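Octenoyl-CoA reductase/carboxylase (Streptomyces sp., PDB 4A0S) catalyses the NADPH-dependent reductive carboxylation of 2-octenoyl-CoA, probably supplying an extender unit for cinnabaramide polyketide biosynthesis. Local coordinates at residues 63-68 with 182-187. Numbering follows the deposited sequence.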
ATOM      1  N   ASP A  63     -21.263 -21.764 -14.835  1.00 14.57           N
ATOM      2  CA  ASP A  63     -19.965 -21.123 -14.685  1.00 14.30           C
ATOM      3  C   ASP A  63     -18.944 -22.187 -14.268  1.00 14.14           C
ATOM      4  O   ASP A  63     -17.823 -21.871 -13.887  1.00 13.94           O
ATOM      5  CB  ASP A  63     -20.043 -20.049 -13.617  1.00 14.21           C
ATOM      6  CG  ASP A  63     -20.357 -20.622 -12.246  1.00 15.69           C
ATOM      7  OD1 ASP A  63     -21.050 -21.673 -12.166  1.00 16.95           O
ATOM      8  OD2 ASP A  63     -19.898 -20.040 -11.236  1.00 20.26           O
ATOM      9  N   GLU A  64     -19.339 -23.448 -14.360  1.00 14.29           N
ATOM     10  CA  GLU A  64     -18.481 -24.519 -13.881  1.00 14.22           C
ATOM     11  C   GLU A  64     -17.879 -25.338 -14.990  1.00 14.34           C
ATOM     12  O   GLU A  64     -18.364 -25.342 -16.113  1.00 14.56           O
ATOM     13  CB  GLU A  64     -19.252 -25.439 -12.959  1.00 14.38           C
ATOM     14  CG  GLU A  64     -19.376 -24.913 -11.554  1.00 14.28           C
ATOM     15  CD  GLU A  64     -20.374 -25.709 -10.742  1.00 15.12           C
ATOM     16  OE1 GLU A  64     -20.922 -26.705 -11.260  1.00 15.76           O
ATOM     17  OE2 GLU A  64     -20.634 -25.338  -9.580  1.00 17.29           O
ATOM     18  N   VAL A  65     -16.833 -26.074 -14.637  1.00 14.26           N
ATOM     19  CA  VAL A  65     -16.133 -26.907 -15.577  1.00 14.42           C
ATOM     20  C   VAL A  65     -15.961 -28.257 -14.931  1.00 14.54           C
ATOM     21  O   VAL A  65     -15.676 -28.346 -13.742  1.00 14.39           O
ATOM     22  CB  VAL A  65     -14.761 -26.299 -15.920  1.00 14.27           C
ATOM     23  CG1 VAL A  65     -13.994 -27.211 -16.797  1.00 14.50           C
ATOM     24  CG2 VAL A  65     -14.945 -24.936 -16.615  1.00 14.24           C
ATOM     25  N   LEU A  66     -16.202 -29.305 -15.714  1.00 14.88           N
ATOM     26  CA  LEU A  66     -15.990 -30.639 -15.217  1.00 15.08           C
ATOM     27  C   LEU A  66     -14.613 -30.993 -15.682  1.00 15.10           C
ATOM     28  O   LEU A  66     -14.330 -30.939 -16.869  1.00 15.27           O
ATOM     29  CB  LEU A  66     -17.013 -31.597 -15.788  1.00 15.54           C
ATOM     30  CG  LEU A  66     -16.889 -33.035 -15.299  1.00 15.86           C
ATOM     31  CD1 LEU A  66     -17.145 -33.157 -13.779  1.00 15.74           C
ATOM     32  CD2 LEU A  66     -17.905 -33.816 -16.103  1.00 16.39           C
ATOM     33  N   VAL A  67     -13.762 -31.350 -14.737  1.00 14.97           N
ATOM     34  CA  VAL A  67     -12.388 -31.692 -15.028  1.00 15.02           C
ATOM     35  C   VAL A  67     -12.246 -33.186 -14.803  1.00 15.37           C
ATOM     36  O   VAL A  67     -12.699 -33.674 -13.776  1.00 15.40           O
ATOM     37  CB  VAL A  67     -11.435 -30.947 -14.057  1.00 14.68           C
ATOM     38  CG1 VAL A  67      -9.987 -31.403 -14.223  1.00 14.79           C
ATOM     39  CG2 VAL A  67     -11.562 -29.453 -14.254  1.00 14.40           C
ATOM     40  N   ALA A  68     -11.665 -33.896 -15.777  1.00 15.71           N
ATOM     41  CA  ALA A  68     -11.205 -35.268 -15.559  1.00 16.09           C
ATOM     42  C   ALA A  68      -9.912 -35.079 -14.803  1.00 15.88           C
ATOM     43  O   ALA A  68      -8.932 -34.610 -15.364  1.00 15.83           O
ATOM     44  CB  ALA A  68     -10.944 -35.995 -16.886  1.00 16.75           C
ATOM     45  N   SER A 182     -13.303 -19.934 -12.616  1.00 15.69           N
ATOM     46  CA  SER A 182     -12.310 -19.046 -12.017  1.00 15.55           C
ATOM     47  C   SER A 182     -11.392 -19.774 -11.042  1.00 15.46           C
ATOM     48  O   SER A 182     -10.613 -19.133 -10.319  1.00 15.36           O
ATOM     49  CB  SER A 182     -12.994 -17.881 -11.313  1.00 15.52           C
ATOM     50  OG  SER A 182     -13.869 -18.375 -10.324  1.00 15.55           O
ATOM     51  N   GLN A 183     -11.482 -21.108 -11.032  1.00 15.52           N
ATOM     52  CA  GLN A 183     -10.516 -21.942 -10.320  1.00 15.49           C
ATOM     53  C   GLN A 183      -9.462 -22.497 -11.263  1.00 15.56           C
ATOM     54  O   GLN A 183      -8.495 -23.112 -10.821  1.00 15.56           O
ATOM     55  CB  GLN A 183     -11.212 -23.122  -9.646  1.00 15.58           C
ATOM     56  CG  GLN A 183     -12.178 -22.745  -8.551  1.00 15.57           C
ATOM     57  CD  GLN A 183     -12.828 -23.980  -7.980  1.00 15.71           C
ATOM     58  OE1 GLN A 183     -14.008 -24.228  -8.194  1.00 15.82           O
ATOM     59  NE2 GLN A 183     -12.032 -24.799  -7.297  1.00 15.74           N
ATOM     60  N   LEU A 184      -9.670 -22.279 -12.560  1.00 15.64           N
ATOM     61  CA  LEU A 184      -8.851 -22.903 -13.595  1.00 15.78           C
ATOM     62  C   LEU A 184      -7.691 -22.060 -14.065  1.00 15.77           C
ATOM     63  O   LEU A 184      -7.853 -20.861 -14.348  1.00 15.73           O
ATOM     64  CB  LEU A 184      -9.712 -23.238 -14.812  1.00 15.95           C
ATOM     65  CG  LEU A 184     -10.712 -24.365 -14.593  1.00 16.04           C
ATOM     66  CD1 LEU A 184     -11.545 -24.534 -15.819  1.00 16.24           C
ATOM     67  CD2 LEU A 184      -9.980 -25.669 -14.295  1.00 16.12           C
ATOM     68  N   LEU A 185      -6.540 -22.717 -14.198  1.00 15.85           N
ATOM     69  CA  LEU A 185      -5.381 -22.130 -14.838  1.00 15.92           C
ATOM     70  C   LEU A 185      -4.784 -23.168 -15.773  1.00 16.16           C
ATOM     71  O   LEU A 185      -4.939 -24.366 -15.535  1.00 16.23           O
ATOM     72  CB  LEU A 185      -4.353 -21.704 -13.800  1.00 15.81           C
ATOM     73  CG  LEU A 185      -4.783 -20.559 -12.886  1.00 15.61           C
ATOM     74  CD1 LEU A 185      -3.776 -20.383 -11.741  1.00 15.54           C
ATOM     75  CD2 LEU A 185      -5.005 -19.271 -13.713  1.00 15.64           C
ATOM     76  N   PRO A 186      -4.104 -22.714 -16.832  1.00 16.33           N
ATOM     77  CA  PRO A 186      -3.430 -23.697 -17.671  1.00 16.61           C
ATOM     78  C   PRO A 186      -2.365 -24.422 -16.874  1.00 16.62           C
ATOM     79  O   PRO A 186      -1.572 -23.803 -16.145  1.00 16.51           O
ATOM     80  CB  PRO A 186      -2.796 -22.858 -18.784  1.00 16.80           C
ATOM     81  CG  PRO A 186      -2.766 -21.474 -18.288  1.00 16.93           C
ATOM     82  CD  PRO A 186      -3.920 -21.330 -17.328  1.00 16.33           C
ATOM     83  N   LYS A 187      -2.389 -25.735 -16.970  1.00 16.78           N
ATOM     84  CA  LYS A 187      -1.374 -26.553 -16.341  1.00 16.87           C
ATOM     85  C   LYS A 187      -0.015 -26.201 -16.928  1.00 17.07           C
ATOM     86  O   LYS A 187       0.123 -26.099 -18.146  1.00 17.30           O
ATOM     87  CB  LYS A 187      -1.678 -28.021 -16.600  1.00 17.08           C
ATOM     88  CG  LYS A 187      -0.590 -28.968 -16.149  1.00 17.26           C
ATOM     89  CD  LYS A 187      -0.866 -30.338 -16.708  1.00 17.64           C
ATOM     90  CE  LYS A 187       0.409 -31.179 -16.754  1.00 18.78           C
ATOM     91  NZ  LYS A 187       1.375 -30.687 -17.794  1.00 18.68           N
TER
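NZ of Lys187, three residues beyond Leu184, is gripped by the carbonyl oxygens of Leu191 and Gly421, while the two methyls of Leu184 meet Val65 and Val67. The contact lies in the curled beta-sheet of the GroES-like domain, the catalytic-domain fold of medium-chain dehydrogenases. Strands 64-73 and 184-186 are not paired: they are linked through strands 117-124 and 136-139, and the CA atoms of Val65 and Leu184 are 8.5 Å apart. Side chains therefore bridge the gap, with no hydrogen bond between the segments.

Leucine suits this place because its branch lies one carbon farther from the backbone than valine's, giving a forked end that reaches two residues. With chi2 at 176°, CD1 of Leu184 continues the extended line of the chain, anti to CA, and settles against the fork of Val65, 3.5 Å from CG2 and 3.7 Å from CB of Val65. The compact beta-branched valines suit strand 64-73: Val65 and Val67, two positions apart, present their methyls from the same face. Val179, Val137, Val139 and Trp131 also pack on Leu184, adding to a buried apolar setting. Just before Leu184, Gln183 fastens the 3-10 turn, accepting from Arg180 N through OE1 and donating to His140 O through NE2.

The other prong of Leu184 makes the looser touch, CD2 lying 4.1 Å from Val67 CG2, the methyl anti to that valine's carbonyl carbon.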